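Local coordinates for protein oxidoreductase, iron/ascorbate family (Shewanella oneidensis, PDB 3ON7) that probably acts as an iron(II)-dependent 2-oxoglutarate oxygenase, perhaps forming ethene from 2-oxoglutarate or oxidising L-arginine with release of succinate and carbon dioxide, at residues S101-A104 with N105-Y109; S118-L121 with E122-E125; I138-P141 with E142-A145; V233-P236 with E237-K241. One frame throughout, in Å; residues are numbered along the deposited sequence.

Contact 1: S101-A104 with N105-Y109; sequences SLRA and NILAY
Arg-103 O receives the backbone N-H of Leu-107 at 2.9 Å in a nearly straight bond, 168° at the hydrogen, which makes it the shortest polar link joining 101-104 to 105-109. It belongs to the first turn of helix 103-126, the long helix that runs past the sheet of this oxygenase fold, and it illustrates how a helix start is assembled. The same i to i+4 spacing recurs one residue earlier and one later, Leu-102 O taking Ile-106 N and Ala-104 O taking Ala-108 N. Asn-105 N instead reaches back through a water, 3.1 Å from it, that in turn donates to Ser-101 O, so the water stands in for the preceding i to i+4 bond.

Among the side chains, Arg-103 and Leu-107 run alongside each other. With CG anti to the backbone N (chi1 180°), Arg-103 lays its CG 3.7 Å from Leu-107 CD1. Asn-105 turns another way, its ND2 bonded to Glu-46 of helix 37-51, while Ile-106 faces Leu-152 and Ile-154 of strand 151-157. At the helix start, the methyl Ile-106 CG2 lies 3.6 Å from Leu-102 O.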
loop_
_atom_site.group_PDB
_atom_site.type_symbol
_atom_site.label_atom_id
_atom_site.label_comp_id
_atom_site.label_asym_id
_atom_site.label_seq_id
_atom_site.Cartn_x
_atom_site.Cartn_y
_atom_site.Cartn_z
ATOM N N SER B 101 10.995 20.817 -18.752
ATOM C CA SER B 101 12.042 20.930 -19.806
ATOM C C SER B 101 12.306 19.597 -20.492
ATOM O O SER B 101 12.849 19.568 -21.589
ATOM C CB SER B 101 13.356 21.543 -19.258
ATOM O OG SER B 101 14.133 20.607 -18.518
ATOM N N LEU B 102 11.883 18.498 -19.867
ATOM C CA LEU B 102 12.186 17.161 -20.359
ATOM C C LEU B 102 10.979 16.417 -20.947
ATOM O O LEU B 102 11.156 15.396 -21.584
ATOM C CB LEU B 102 12.789 16.319 -19.222
ATOM C CG LEU B 102 14.099 16.733 -18.547
ATOM C CD1 LEU B 102 14.360 15.882 -17.278
ATOM C CD2 LEU B 102 15.262 16.638 -19.504
ATOM N N ARG B 103 9.766 16.913 -20.723
ATOM C CA ARG B 103 8.523 16.218 -21.102
ATOM C C ARG B 103 8.402 15.842 -22.610
ATOM O O ARG B 103 8.092 14.693 -22.955
ATOM C CB ARG B 103 7.316 17.079 -20.684
ATOM C CG ARG B 103 5.922 16.490 -21.022
ATOM C CD ARG B 103 4.781 17.338 -20.438
ATOM N NE ARG B 103 4.756 17.297 -18.962
ATOM C CZ ARG B 103 3.987 16.492 -18.215
ATOM N NH1 ARG B 103 3.150 15.629 -18.778
ATOM N NH2 ARG B 103 4.065 16.539 -16.877
ATOM N N ALA B 104 8.650 16.799 -23.497
ATOM C CA ALA B 104 8.427 16.586 -24.930
ATOM C C ALA B 104 9.214 15.391 -25.435
ATOM O O ALA B 104 8.657 14.499 -26.055
ATOM C CB ALA B 104 8.785 17.823 -25.726
ATOM N N ASN B 105 10.504 15.369 -25.152
ATOM C CA ASN B 105 11.370 14.317 -25.652
ATOM C C ASN B 105 11.067 12.975 -25.024
ATOM O O ASN B 105 11.065 11.942 -25.709
ATOM C CB ASN B 105 12.847 14.683 -25.454
ATOM C CG ASN B 105 13.329 15.762 -26.445
ATOM O OD1 ASN B 105 12.678 16.028 -27.445
ATOM N ND2 ASN B 105 14.454 16.378 -26.154
ATOM N N ILE B 106 10.802 12.963 -23.725
ATOM C CA ILE B 106 10.649 11.685 -23.064
ATOM C C ILE B 106 9.307 11.060 -23.425
ATOM O O ILE B 106 9.246 9.866 -23.616
ATOM C CB ILE B 106 10.885 11.764 -21.531
ATOM C CG1 ILE B 106 11.337 10.405 -21.004
ATOM C CG2 ILE B 106 9.647 12.266 -20.787
ATOM C CD1 ILE B 106 12.469 9.781 -21.779
ATOM N N LEU B 107 8.254 11.868 -23.566
ATOM C CA LEU B 107 6.979 11.327 -24.018
ATOM C C LEU B 107 6.980 10.982 -25.529
ATOM O O LEU B 107 6.292 10.069 -25.941
ATOM C CB LEU B 107 5.810 12.267 -23.656
ATOM C CG LEU B 107 5.557 12.444 -22.151
ATOM C CD1 LEU B 107 4.345 13.313 -21.889
ATOM C CD2 LEU B 107 5.418 11.094 -21.437
ATOM N N ALA B 108 7.738 11.707 -26.344
ATOM C CA ALA B 108 7.912 11.320 -27.744
ATOM C C ALA B 108 8.620 9.968 -27.797
ATOM O O ALA B 108 8.240 9.102 -28.566
ATOM C CB ALA B 108 8.690 12.380 -28.525
ATOM N N TYR B 109 9.620 9.767 -26.950
ATOM C CA TYR B 109 10.297 8.473 -26.904
ATOM C C TYR B 109 9.358 7.352 -26.430
ATOM O O TYR B 109 9.294 6.293 -27.051
ATOM C CB TYR B 109 11.567 8.502 -26.044
ATOM C CG TYR B 109 12.160 7.116 -25.923
ATOM C CD1 TYR B 109 12.960 6.605 -26.924
ATOM C CD2 TYR B 109 11.875 6.295 -24.824
ATOM C CE1 TYR B 109 13.485 5.338 -26.844
ATOM C CE2 TYR B 109 12.390 5.015 -24.741
ATOM C CZ TYR B 109 13.192 4.544 -25.758
ATOM O OH TYR B 109 13.707 3.275 -25.709
HETATM O O HOH W 1 12.082 17.634 -23.812
#

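Contact 2: S118-L121 with E122-E125; sequences SELL and EWIE
Glu-119 swings its CG anti to the backbone N (chi1 180°) and then stays extended, whereas Trp-123, one helical turn on, holds CG beside its own N (chi1 -73°); together these rotations bring the carboxylate arm against the indole. Glu-119 CG comes within 3.7 Å of Trp-123 NE1, and Glu-119 OE2 reaches 3.5 Å from Trp-123 CZ2. The carboxylate is turned 63° from the ring plane, and the contact is packing of the aliphatic arm and one oxygen. The other oxygen, OE1, is hydrogen-bonded to Tyr-9 OH, which helps fix the arm. Glu-119 O lies over one face of the indole of Trp-123, 3.4 Å from its CD1, while accepting Trp-123 N at 3.0 Å, one of four consecutive i to i+4 bonds here. Leu-120 CD2 lies 3.5 Å from Trp-123 CZ3, at the benzene end of the indole. Replacing Trp-123, an alanine here would lack the indole and is likely to open a gap beside Leu-120 CD2, leaving the Glu-119 arm held by Tyr-9 but without the ring it packs on.

This is an i to i+4 pairing along helix 103-126, which is flanked by helices 14-25 and 140-144. Trp-123 rests on Ser-14, Ala-15 and Val-19 of the former, Ser-118 and Glu-122 meet Pro-141 of the latter, and Ile-124 touches both, through Leu-22 and Leu-140.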
loop_
_atom_site.group_PDB
_atom_site.type_symbol
_atom_site.label_atom_id
_atom_site.label_comp_id
_atom_site.label_asym_id
_atom_site.label_seq_id
_atom_site.Cartn_x
_atom_site.Cartn_y
_atom_site.Cartn_z
ATOM N N SER B 118 4.682 -2.598 -29.810
ATOM C CA SER B 118 3.409 -3.041 -30.336
ATOM C C SER B 118 3.594 -3.801 -31.643
ATOM O O SER B 118 2.977 -4.849 -31.847
ATOM C CB SER B 118 2.497 -1.837 -30.514
ATOM O OG SER B 118 1.146 -2.232 -30.529
ATOM N N GLU B 119 4.463 -3.304 -32.523
ATOM C CA GLU B 119 4.792 -4.048 -33.741
ATOM C C GLU B 119 5.454 -5.369 -33.375
ATOM O O GLU B 119 5.144 -6.397 -33.956
ATOM C CB GLU B 119 5.715 -3.258 -34.670
ATOM C CG GLU B 119 6.098 -4.014 -35.968
ATOM C CD GLU B 119 7.182 -3.313 -36.798
ATOM O OE1 GLU B 119 7.869 -2.414 -36.292
ATOM O OE2 GLU B 119 7.355 -3.671 -37.974
ATOM N N LEU B 120 6.362 -5.340 -32.407
ATOM C CA LEU B 120 7.077 -6.545 -31.987
ATOM C C LEU B 120 6.124 -7.591 -31.382
ATOM O O LEU B 120 6.284 -8.801 -31.603
ATOM C CB LEU B 120 8.175 -6.198 -30.976
ATOM C CG LEU B 120 9.322 -5.294 -31.466
ATOM C CD1 LEU B 120 10.336 -5.102 -30.332
ATOM C CD2 LEU B 120 9.999 -5.852 -32.746
ATOM N N LEU B 121 5.144 -7.135 -30.606
ATOM C CA LEU B 121 4.135 -8.063 -30.093
ATOM C C LEU B 121 3.296 -8.659 -31.238
ATOM O O LEU B 121 2.938 -9.823 -31.176
ATOM C CB LEU B 121 3.237 -7.396 -29.065
ATOM C CG LEU B 121 3.920 -7.076 -27.744
ATOM C CD1 LEU B 121 3.192 -5.931 -27.061
ATOM C CD2 LEU B 121 4.000 -8.320 -26.815
ATOM N N GLU B 122 2.980 -7.867 -32.267
ATOM C CA GLU B 122 2.323 -8.407 -33.458
ATOM C C GLU B 122 3.179 -9.524 -34.048
ATOM O O GLU B 122 2.659 -10.590 -34.414
ATOM C CB GLU B 122 2.112 -7.340 -34.541
ATOM C CG GLU B 122 0.945 -6.412 -34.324
ATOM C CD GLU B 122 0.876 -5.289 -35.366
ATOM O OE1 GLU B 122 1.677 -5.288 -36.329
ATOM O OE2 GLU B 122 0.010 -4.405 -35.213
ATOM N N TRP B 123 4.485 -9.269 -34.154
ATOM C CA TRP B 123 5.426 -10.274 -34.654
ATOM C C TRP B 123 5.369 -11.543 -33.823
ATOM O O TRP B 123 5.326 -12.645 -34.360
ATOM C CB TRP B 123 6.861 -9.748 -34.656
ATOM C CG TRP B 123 7.183 -8.741 -35.718
ATOM C CD1 TRP B 123 6.335 -8.184 -36.634
ATOM C CD2 TRP B 123 8.448 -8.136 -35.924
ATOM N NE1 TRP B 123 7.012 -7.283 -37.424
ATOM C CE2 TRP B 123 8.310 -7.225 -36.996
ATOM C CE3 TRP B 123 9.698 -8.286 -35.313
ATOM C CZ2 TRP B 123 9.381 -6.467 -37.475
ATOM C CZ3 TRP B 123 10.764 -7.525 -35.781
ATOM C CH2 TRP B 123 10.601 -6.632 -36.858
ATOM N N ILE B 124 5.352 -11.381 -32.507
ATOM C CA ILE B 124 5.318 -12.523 -31.595
ATOM C C ILE B 124 4.054 -13.345 -31.812
ATOM O O ILE B 124 4.107 -14.579 -31.848
ATOM C CB ILE B 124 5.447 -12.072 -30.130
ATOM C CG1 ILE B 124 6.875 -11.556 -29.857
ATOM C CG2 ILE B 124 5.105 -13.212 -29.183
ATOM C CD1 ILE B 124 6.984 -10.720 -28.580
ATOM N N GLU B 125 2.924 -12.667 -31.990
ATOM C CA GLU B 125 1.656 -13.360 -32.215
ATOM C C GLU B 125 1.672 -14.064 -33.566
ATOM O O GLU B 125 1.372 -15.253 -33.643
ATOM C CB GLU B 125 0.480 -12.394 -32.118
ATOM C CG GLU B 125 -0.886 -13.111 -32.013
ATOM C CD GLU B 125 -2.023 -12.208 -31.555
ATOM O OE1 GLU B 125 -1.750 -11.116 -31.019
ATOM O OE2 GLU B 125 -3.199 -12.606 -31.727
#

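Contact 3: I138-P141 with E142-A145; sequences IPLP and EMIA
Glu-142, Met-143 and Pro-141 contribute most to this tight turn, in which a proline-rich approach winds into the short, weakly bonded helix 140-144. Glu-142 is tied first through its backbone: its N lies 2.9 Å from Pro-139 O, the donor standing 46° out of the carbonyl plane and not on a lone pair. Its side chain, extended beyond CG, then runs alongside the Pro-139 ring, and Glu-142 OE2 comes 3.6 Å from Pro-139 CG. Ile-138 crosses the base of the Glu-142 side chain, its CD1 4.0 Å from Glu-142 CB.

Met-143, present as selenomethionine, is the buried one of these three. With CG beside the backbone N (chi1 -65°) and the rest of the chain extended, it meets two hydrophobic partners: Met-143 CG lies 3.9 Å from Ile-138 CG1, and the selenium 4.0 Å from Leu-140 CD2. Met-143 N donates to Leu-140 O at 3.1 Å, again from well above the carbonyl plane. These two i to i+3 bonds dominate, with a weak i to i+4 bond from Met-143 N to Pro-139 O beside them. Pro-141, with no N-H to offer, suits the first turn, where none is needed; its O receives weak bonds from Ile-144 N and Ala-145 N as the helix runs out.

The turn is lodged beside helix 103-126. Glu-125 OE1 accepts the N-H of Leu-140 at the helix start, and Pro-141 leans on Ser-118, Glu-122 and Glu-125. Met-143 faces Pro-254 and Val-258 in the loop after strand 245-252, and Ile-144 touches Leu-179, just before strand 180-184.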
loop_
_atom_site.group_PDB
_atom_site.type_symbol
_atom_site.label_atom_id
_atom_site.label_comp_id
_atom_site.label_asym_id
_atom_site.label_seq_id
_atom_site.Cartn_x
_atom_site.Cartn_y
_atom_site.Cartn_z
ATOM N N ILE B 138 -6.722 -11.791 -25.554
ATOM C CA ILE B 138 -6.973 -10.746 -26.530
ATOM C C ILE B 138 -5.680 -10.612 -27.294
ATOM O O ILE B 138 -4.675 -11.155 -26.866
ATOM C CB ILE B 138 -7.417 -9.414 -25.872
ATOM C CG1 ILE B 138 -6.358 -8.871 -24.912
ATOM C CG2 ILE B 138 -8.731 -9.605 -25.120
ATOM C CD1 ILE B 138 -6.704 -7.479 -24.339
ATOM N N PRO B 139 -5.702 -9.937 -28.446
ATOM C CA PRO B 139 -4.433 -9.783 -29.166
ATOM C C PRO B 139 -3.348 -9.114 -28.315
ATOM O O PRO B 139 -3.629 -8.149 -27.608
ATOM C CB PRO B 139 -4.814 -8.911 -30.365
ATOM C CG PRO B 139 -6.251 -9.228 -30.608
ATOM C CD PRO B 139 -6.849 -9.471 -29.247
ATOM N N LEU B 140 -2.122 -9.622 -28.402
ATOM C CA LEU B 140 -1.022 -9.160 -27.538
ATOM C C LEU B 140 -0.872 -7.634 -27.547
ATOM O O LEU B 140 -0.669 -7.027 -26.506
ATOM C CB LEU B 140 0.316 -9.827 -27.926
ATOM C CG LEU B 140 0.442 -11.358 -27.812
ATOM C CD1 LEU B 140 1.854 -11.803 -28.123
ATOM C CD2 LEU B 140 0.041 -11.842 -26.426
ATOM N N PRO B 141 -0.978 -7.004 -28.724
ATOM C CA PRO B 141 -0.819 -5.560 -28.762
ATOM C C PRO B 141 -1.876 -4.793 -27.979
ATOM O O PRO B 141 -1.587 -3.712 -27.481
ATOM C CB PRO B 141 -0.949 -5.240 -30.244
ATOM C CG PRO B 141 -0.522 -6.464 -30.926
ATOM C CD PRO B 141 -1.041 -7.576 -30.081
ATOM N N GLU B 142 -3.083 -5.352 -27.895
ATOM C CA GLU B 142 -4.196 -4.726 -27.200
ATOM C C GLU B 142 -3.990 -4.731 -25.701
ATOM O O GLU B 142 -4.571 -3.893 -25.017
ATOM C CB GLU B 142 -5.527 -5.419 -27.520
ATOM C CG GLU B 142 -6.214 -4.910 -28.756
ATOM C CD GLU B 142 -7.539 -5.620 -29.010
ATOM O OE1 GLU B 142 -8.331 -5.810 -28.041
ATOM O OE2 GLU B 142 -7.767 -5.987 -30.189
HETATM N N MSE B 143 -3.165 -5.665 -25.206
HETATM C CA MSE B 143 -2.853 -5.773 -23.773
HETATM C C MSE B 143 -2.130 -4.547 -23.239
HETATM O O MSE B 143 -2.265 -4.239 -22.068
HETATM C CB MSE B 143 -1.991 -7.024 -23.475
HETATM C CG MSE B 143 -2.691 -8.343 -23.734
HETATM SE SE MSE B 143 -1.643 -9.907 -23.309
HETATM C CE MSE B 143 -3.031 -11.255 -23.558
ATOM N N ILE B 144 -1.354 -3.865 -24.087
ATOM C CA ILE B 144 -0.534 -2.722 -23.651
ATOM C C ILE B 144 -0.997 -1.361 -24.199
ATOM O O ILE B 144 -0.452 -0.308 -23.827
ATOM C CB ILE B 144 0.960 -2.905 -24.028
ATOM C CG1 ILE B 144 1.184 -2.888 -25.542
ATOM C CG2 ILE B 144 1.531 -4.191 -23.427
ATOM C CD1 ILE B 144 2.607 -2.387 -25.923
ATOM N N ALA B 145 -1.961 -1.362 -25.110
ATOM C CA ALA B 145 -2.438 -0.087 -25.659
ATOM C C ALA B 145 -2.979 0.775 -24.514
ATOM O O ALA B 145 -3.916 0.381 -23.860
ATOM C CB ALA B 145 -3.525 -0.327 -26.690
#

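Contact 4: V233-P236 with E237-K241; sequences VINP and EGTDK
Pro-236 to Thr-239 form a type II beta turn, closed by Thr-239 N donating to Pro-236 O at 3.0 Å with an angle of 165° at the hydrogen. Gly-238 occupies the third position with a positive phi of 109°, where a side chain would press on the carbonyl oxygen of Glu-237.

The threonine side chain closes the turn a second time. Its hydroxyl is held beside the backbone N (chi1 -55°), and from there Thr-239 OG1 donates to the same Pro-236 O at 2.7 Å, lying in the carbonyl plane on a lone pair. One acceptor is thus gripped by two donors of a single residue, a clear case of a backbone oxygen shared by main chain and side chain. Thr-239 OG1 also sits 3.2 Å from Pro-236 CD, so the hydroxyl lies close to the proline ring as well as its carbonyl. The methyl goes the other way: Thr-239 CG2 is 3.9 Å from Asn-235 OD1, the two side chains meeting at about a right angle. Asn-235 itself is fixed from outside, OD1 by Arg-170 NE and ND2 by Gly-167 O. With Thr-239 replaced, a valine here would have no hydroxyl, and Pro-236 O would probably be left with the backbone N-H as its one donor within the turn, the closure weaker.

Near the surface, the turn follows strand 231-234. Thr-239 leans on Arg-170 and Arg-245, from the strands 169-174 and 245-252. Glycine at the third position is typical of a type II turn; this one starts the link from strand 231-234 to strand 245-252, in what is probably the double-stranded beta-helix fold of 2-oxoglutarate oxygenases.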
loop_
_atom_site.group_PDB
_atom_site.type_symbol
_atom_site.label_atom_id
_atom_site.label_comp_id
_atom_site.label_asym_id
_atom_site.label_seq_id
_atom_site.Cartn_x
_atom_site.Cartn_y
_atom_site.Cartn_z
ATOM N N VAL B 233 23.504 -7.530 -14.959
ATOM C CA VAL B 233 24.536 -6.676 -15.542
ATOM C C VAL B 233 25.803 -6.812 -14.706
ATOM O O VAL B 233 25.798 -6.497 -13.514
ATOM C CB VAL B 233 24.098 -5.178 -15.652
ATOM C CG1 VAL B 233 25.225 -4.319 -16.245
ATOM C CG2 VAL B 233 22.839 -5.049 -16.479
ATOM N N ILE B 234 26.887 -7.295 -15.320
ATOM C CA ILE B 234 28.185 -7.360 -14.627
ATOM C C ILE B 234 29.021 -6.141 -15.017
ATOM O O ILE B 234 28.683 -5.453 -15.973
ATOM C CB ILE B 234 28.955 -8.690 -14.887
ATOM C CG1 ILE B 234 29.352 -8.868 -16.362
ATOM C CG2 ILE B 234 28.142 -9.858 -14.422
ATOM C CD1 ILE B 234 30.404 -9.968 -16.598
ATOM N N ASN B 235 30.063 -5.860 -14.243
ATOM C CA ASN B 235 31.075 -4.827 -14.574
ATOM C C ASN B 235 32.337 -5.557 -14.995
ATOM O O ASN B 235 33.152 -5.931 -14.153
ATOM C CB ASN B 235 31.389 -3.907 -13.377
ATOM C CG ASN B 235 30.238 -2.982 -13.021
ATOM O OD1 ASN B 235 29.614 -2.405 -13.893
ATOM N ND2 ASN B 235 29.944 -2.854 -11.731
ATOM N N PRO B 236 32.479 -5.818 -16.300
ATOM C CA PRO B 236 33.606 -6.616 -16.737
ATOM C C PRO B 236 34.907 -5.836 -16.617
ATOM O O PRO B 236 34.880 -4.625 -16.462
ATOM C CB PRO B 236 33.272 -6.947 -18.197
ATOM C CG PRO B 236 32.337 -5.915 -18.634
ATOM C CD PRO B 236 31.586 -5.464 -17.417
ATOM N N GLU B 237 36.023 -6.553 -16.660
ATOM C CA GLU B 237 37.337 -5.974 -16.514
ATOM C C GLU B 237 37.481 -4.863 -17.547
ATOM O O GLU B 237 37.159 -5.052 -18.707
ATOM C CB GLU B 237 38.403 -7.070 -16.681
ATOM C CG GLU B 237 39.846 -6.611 -16.602
ATOM C CD GLU B 237 40.207 -5.922 -15.291
ATOM O OE1 GLU B 237 39.795 -6.413 -14.206
ATOM O OE2 GLU B 237 40.924 -4.893 -15.356
ATOM N N GLY B 238 37.887 -3.684 -17.098
ATOM C CA GLY B 238 37.989 -2.515 -17.975
ATOM C C GLY B 238 36.939 -1.438 -17.742
ATOM O O GLY B 238 37.156 -0.286 -18.103
ATOM N N THR B 239 35.807 -1.812 -17.150
ATOM C CA THR B 239 34.762 -0.864 -16.798
ATOM C C THR B 239 35.350 0.263 -15.932
ATOM O O THR B 239 35.994 0.009 -14.920
ATOM C CB THR B 239 33.584 -1.554 -16.034
ATOM O OG1 THR B 239 33.061 -2.647 -16.809
ATOM C CG2 THR B 239 32.463 -0.559 -15.734
ATOM N N ASP B 240 35.135 1.502 -16.359
ATOM C CA ASP B 240 35.704 2.655 -15.687
ATOM C C ASP B 240 34.713 3.147 -14.644
ATOM O O ASP B 240 33.659 3.663 -14.987
ATOM C CB ASP B 240 35.991 3.749 -16.726
ATOM C CG ASP B 240 36.716 4.965 -16.140
ATOM O OD1 ASP B 240 36.769 5.140 -14.909
ATOM O OD2 ASP B 240 37.239 5.753 -16.942
ATOM N N LYS B 241 35.061 3.001 -13.374
ATOM C CA LYS B 241 34.138 3.318 -12.280
ATOM C C LYS B 241 33.778 4.811 -12.195
ATOM O O LYS B 241 32.735 5.160 -11.673
ATOM C CB LYS B 241 34.696 2.837 -10.939
ATOM C CG LYS B 241 35.805 3.699 -10.371
ATOM C CD LYS B 241 36.303 3.150 -9.062
ATOM C CE LYS B 241 37.178 4.156 -8.328
ATOM N NZ LYS B 241 37.605 3.735 -6.953
#

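From the N terminus the four contacts follow in series, none nesting within or crossing another; each closes only a local turn. Contact 1 starts helix 103-126 and contact 2 lies near its end, their centres about 25 Å apart. After the chain passes through helix 130-133, contact 3 brings it back beside contact 2, with centres about 9 Å apart, and Ile-124 CG2 packs on Leu-140 CD1 at 3.7 Å. These two therefore join helix 103-126 to helix 140-144, ahead of strand 151-157. Contact 4 comes far later, between strands 231-234 and 245-252, on the opposite side of the chain's centre from contacts 2 and 3.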